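Local coordinates for endo-1,4-beta-xylanase (Bacteroides thetaiotaomicron VPI-5482, PDB 3KST), which probably hydrolyses glycosidic bonds in xylan as a calcium-binding member of glycosyl hydrolase family 43, at residues C52-E64 with T294-K306. Residues are numbered along the deposited sequence; the frame is centred on the assembly and turned at random.
Sequences CFSSDDLKNWKRE and TISGTVIKPRVLK
Pro302 sets CB against the pyrrole part of Trp61, 3.4 Å from NE1, where the two side chains meet at a slant. One face of the indole carries Ser55 CB over its centre, Arg303 O meets the ring edge in its plane, and NE1 donates to Leu58 O from above that carbonyl's plane. Val304 fills the next hollow on the same face of the sheet, its CG2 resting in the corner formed by Trp61 CB and Phe53 CE2, 4.1 Å from the latter. Beneath this packing the strands pair in parallel sense, though strongly twisted with axes 53° apart, bonded from Arg303 N to Lys59 O, Trp61 N to Arg303 O and Leu305 N to Trp61 O. After 294-296 pairs with 279-287, the chain turns a corner at 297-298 and adds 303-305 beside 60-64, joining the last and first blades of family 43's five-bladed beta-propeller. On the other face, Arg303 grips Asn60 OD1 side-on with NE (2.9 Å) and NH2 (3.2 Å), the oxygen lying in the guanidinium plane while the amide is turned 56° from it. Asp57 OD2 holds the ND2 end of that amide, fixing its rotation, and Leu305 CD1 rests against Asn60 CB at 3.8 Å. Ile300 CG2 nestles under the turn, 3.8 Å from Leu58 O. A bend at chi2 (60°) brings Lys59 CD, CE and NZ alongside Lys301 O, which NZ meets at 2.7 Å in the carbonyl plane, with a water bridging NZ to Lys301 N.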
# COMPACT_ATOMS: atom_id res chain seq x y z
N CYS A 52 6.59 3.92 12.31
CA CYS A 52 7.56 3.08 11.61
C CYS A 52 7.83 1.87 12.50
O CYS A 52 8.08 2.04 13.67
CB CYS A 52 8.89 3.79 11.37
SG CYS A 52 10.13 2.70 10.62
N PHE A 53 7.72 0.68 11.94
CA PHE A 53 8.11 -0.57 12.63
C PHE A 53 9.24 -1.19 11.84
O PHE A 53 9.22 -1.13 10.61
CB PHE A 53 6.95 -1.56 12.70
CG PHE A 53 5.74 -1.03 13.40
CD1 PHE A 53 4.80 -0.28 12.70
CD2 PHE A 53 5.52 -1.29 14.75
CE1 PHE A 53 3.65 0.22 13.34
CE2 PHE A 53 4.39 -0.81 15.42
CZ PHE A 53 3.43 -0.03 14.70
N SER A 54 10.23 -1.80 12.51
CA SER A 54 11.29 -2.54 11.82
C SER A 54 11.37 -3.99 12.31
O SER A 54 10.95 -4.31 13.42
CB SER A 54 12.66 -1.87 11.93
OG SER A 54 13.24 -2.04 13.21
N SER A 55 11.98 -4.83 11.48
CA SER A 55 12.12 -6.27 11.72
C SER A 55 13.28 -6.90 10.95
O SER A 55 13.60 -6.46 9.83
CB SER A 55 10.83 -6.99 11.32
OG SER A 55 10.92 -8.42 11.43
N ASP A 56 13.87 -7.93 11.56
CA ASP A 56 14.93 -8.75 10.97
C ASP A 56 14.39 -10.02 10.29
O ASP A 56 15.00 -10.55 9.35
CB ASP A 56 15.91 -9.18 12.07
CG ASP A 56 16.68 -8.02 12.67
OD1 ASP A 56 17.15 -7.17 11.90
OD2 ASP A 56 16.87 -7.98 13.90
N ASP A 57 13.22 -10.48 10.76
CA ASP A 57 12.65 -11.79 10.38
C ASP A 57 11.18 -11.83 9.92
O ASP A 57 10.67 -12.92 9.65
CB ASP A 57 12.85 -12.73 11.58
CG ASP A 57 12.09 -12.26 12.86
OD1 ASP A 57 11.25 -11.32 12.81
OD2 ASP A 57 12.36 -12.83 13.93
N LEU A 58 10.51 -10.67 9.90
CA LEU A 58 9.08 -10.52 9.54
C LEU A 58 8.07 -10.97 10.61
O LEU A 58 6.89 -10.66 10.49
CB LEU A 58 8.71 -11.18 8.19
CG LEU A 58 9.44 -10.63 6.97
CD1 LEU A 58 9.14 -11.53 5.76
CD2 LEU A 58 8.98 -9.19 6.73
N LYS A 59 8.51 -11.70 11.64
CA LYS A 59 7.65 -12.19 12.72
C LYS A 59 7.69 -11.21 13.87
O LYS A 59 6.64 -10.81 14.37
CB LYS A 59 8.08 -13.59 13.19
CG LYS A 59 7.32 -14.13 14.42
CD LYS A 59 5.80 -14.29 14.27
CE LYS A 59 5.23 -14.97 15.50
NZ LYS A 59 3.76 -15.29 15.53
N ASN A 60 8.90 -10.84 14.29
CA ASN A 60 9.10 -9.95 15.43
C ASN A 60 9.45 -8.55 14.94
O ASN A 60 10.43 -8.37 14.19
CB ASN A 60 10.20 -10.47 16.32
CG ASN A 60 9.94 -11.90 16.75
OD1 ASN A 60 9.05 -12.17 17.57
ND2 ASN A 60 10.71 -12.82 16.20
N TRP A 61 8.62 -7.59 15.34
CA TRP A 61 8.76 -6.18 14.93
C TRP A 61 9.06 -5.30 16.13
O TRP A 61 8.62 -5.61 17.24
CB TRP A 61 7.46 -5.69 14.24
CG TRP A 61 7.23 -6.43 12.95
CD1 TRP A 61 6.72 -7.67 12.82
CD2 TRP A 61 7.55 -5.99 11.63
NE1 TRP A 61 6.69 -8.06 11.50
CE2 TRP A 61 7.20 -7.03 10.74
CE3 TRP A 61 8.13 -4.82 11.10
CZ2 TRP A 61 7.42 -6.95 9.34
CZ3 TRP A 61 8.33 -4.73 9.71
CH2 TRP A 61 7.97 -5.79 8.85
N LYS A 62 9.82 -4.24 15.92
CA LYS A 62 10.06 -3.26 16.99
C LYS A 62 9.65 -1.88 16.45
O LYS A 62 9.83 -1.60 15.26
CB LYS A 62 11.51 -3.26 17.50
CG LYS A 62 12.46 -2.16 17.02
CD LYS A 62 13.87 -2.32 17.60
CE LYS A 62 14.56 -0.97 17.71
NZ LYS A 62 16.00 -1.08 18.12
N ARG A 63 9.12 -1.03 17.34
CA ARG A 63 8.78 0.34 16.97
C ARG A 63 10.02 1.19 16.82
O ARG A 63 10.95 1.10 17.64
CB ARG A 63 7.88 1.00 17.99
CG ARG A 63 6.47 0.53 17.92
CD ARG A 63 5.66 1.25 18.96
NE ARG A 63 4.24 0.95 18.84
CZ ARG A 63 3.42 1.48 17.92
NH1 ARG A 63 3.88 2.34 16.99
NH2 ARG A 63 2.14 1.15 17.94
N GLU A 64 10.06 1.96 15.75
CA GLU A 64 11.16 2.89 15.52
C GLU A 64 10.80 4.33 15.90
O GLU A 64 11.71 5.14 16.10
CB GLU A 64 11.63 2.81 14.07
CG GLU A 64 12.29 1.49 13.72
CD GLU A 64 13.62 1.25 14.40
OE1 GLU A 64 14.25 2.19 14.93
OE2 GLU A 64 14.04 0.08 14.42
N THR A 294 0.19 -15.12 -7.57
CA THR A 294 -0.38 -15.90 -6.46
C THR A 294 -0.03 -15.25 -5.12
O THR A 294 1.05 -14.68 -4.95
CB THR A 294 0.10 -17.41 -6.38
OG1 THR A 294 1.50 -17.48 -6.12
CG2 THR A 294 -0.24 -18.13 -7.64
N ILE A 295 -1.01 -15.28 -4.23
CA ILE A 295 -0.84 -14.88 -2.84
C ILE A 295 -1.26 -16.18 -2.15
O ILE A 295 -2.39 -16.66 -2.37
CB ILE A 295 -1.73 -13.70 -2.44
CG1 ILE A 295 -1.25 -12.42 -3.10
CG2 ILE A 295 -1.70 -13.51 -0.90
CD1 ILE A 295 -2.27 -11.26 -2.92
N SER A 296 -0.36 -16.74 -1.37
CA SER A 296 -0.55 -18.07 -0.76
C SER A 296 0.31 -18.32 0.47
O SER A 296 1.06 -17.46 0.93
CB SER A 296 -0.23 -19.13 -1.83
OG SER A 296 1.14 -19.08 -2.14
N GLY A 297 0.18 -19.53 1.01
CA GLY A 297 1.00 -19.96 2.13
C GLY A 297 0.42 -19.68 3.49
O GLY A 297 -0.57 -18.95 3.66
N THR A 298 1.04 -20.31 4.48
CA THR A 298 0.65 -20.16 5.87
C THR A 298 0.89 -18.70 6.26
O THR A 298 1.96 -18.16 5.99
CB THR A 298 1.46 -21.08 6.81
OG1 THR A 298 1.45 -22.43 6.30
CG2 THR A 298 0.89 -21.06 8.24
N VAL A 299 -0.13 -18.08 6.85
CA VAL A 299 -0.04 -16.71 7.37
C VAL A 299 1.00 -16.51 8.50
O VAL A 299 0.99 -17.25 9.49
CB VAL A 299 -1.44 -16.24 7.89
CG1 VAL A 299 -1.33 -15.01 8.76
CG2 VAL A 299 -2.43 -15.98 6.72
N ILE A 300 1.92 -15.55 8.32
CA ILE A 300 2.82 -15.13 9.42
C ILE A 300 1.98 -14.13 10.23
O ILE A 300 1.51 -13.13 9.66
CB ILE A 300 4.09 -14.39 8.93
CG1 ILE A 300 4.96 -15.29 8.04
CG2 ILE A 300 4.89 -13.84 10.13
CD1 ILE A 300 6.17 -14.58 7.44
N LYS A 301 1.85 -14.40 11.53
CA LYS A 301 1.09 -13.56 12.46
C LYS A 301 2.14 -12.74 13.18
O LYS A 301 2.72 -13.23 14.16
CB LYS A 301 0.32 -14.41 13.47
CG LYS A 301 -0.86 -15.15 12.88
CD LYS A 301 -1.66 -15.82 13.99
CE LYS A 301 -2.88 -16.50 13.43
NZ LYS A 301 -3.53 -17.33 14.47
N PRO A 302 2.42 -11.51 12.70
CA PRO A 302 3.47 -10.74 13.36
C PRO A 302 3.08 -10.21 14.76
O PRO A 302 1.90 -10.13 15.11
CB PRO A 302 3.73 -9.59 12.37
CG PRO A 302 2.37 -9.30 11.85
CD PRO A 302 1.72 -10.68 11.69
N ARG A 303 4.07 -9.87 15.56
CA ARG A 303 3.84 -9.27 16.90
C ARG A 303 4.86 -8.18 17.09
O ARG A 303 5.87 -8.17 16.38
CB ARG A 303 3.96 -10.33 18.00
CG ARG A 303 5.28 -11.07 17.99
CD ARG A 303 5.38 -12.03 19.15
NE ARG A 303 6.77 -12.49 19.31
CZ ARG A 303 7.25 -13.14 20.38
NH1 ARG A 303 6.48 -13.45 21.44
NH2 ARG A 303 8.53 -13.48 20.39
N VAL A 304 4.63 -7.32 18.09
CA VAL A 304 5.55 -6.21 18.38
C VAL A 304 6.13 -6.41 19.76
O VAL A 304 5.38 -6.66 20.71
CB VAL A 304 4.86 -4.84 18.32
CG1 VAL A 304 5.89 -3.75 18.65
CG2 VAL A 304 4.28 -4.61 16.93
N LEU A 305 7.46 -6.30 19.84
CA LEU A 305 8.24 -6.46 21.06
C LEU A 305 8.91 -5.16 21.47
O LEU A 305 9.13 -4.27 20.64
CB LEU A 305 9.34 -7.50 20.82
CG LEU A 305 8.92 -8.85 20.25
CD1 LEU A 305 10.14 -9.75 20.07
CD2 LEU A 305 7.82 -9.53 21.11
N LYS A 306 9.26 -5.08 22.75
CA LYS A 306 10.00 -3.93 23.31
C LYS A 306 11.18 -4.36 24.20
O LYS A 306 11.48 -5.56 24.33
CB LYS A 306 9.06 -3.03 24.06
CG LYS A 306 8.28 -3.70 25.20
CD LYS A 306 7.43 -2.66 25.96
CE LYS A 306 6.24 -2.17 25.15
NZ LYS A 306 5.54 -0.97 25.71
OXT LYS A 306 11.86 -3.51 24.80
O HOH W 1 3.37 -16.59 12.63
O HOH W 2 8.91 -1.62 20.21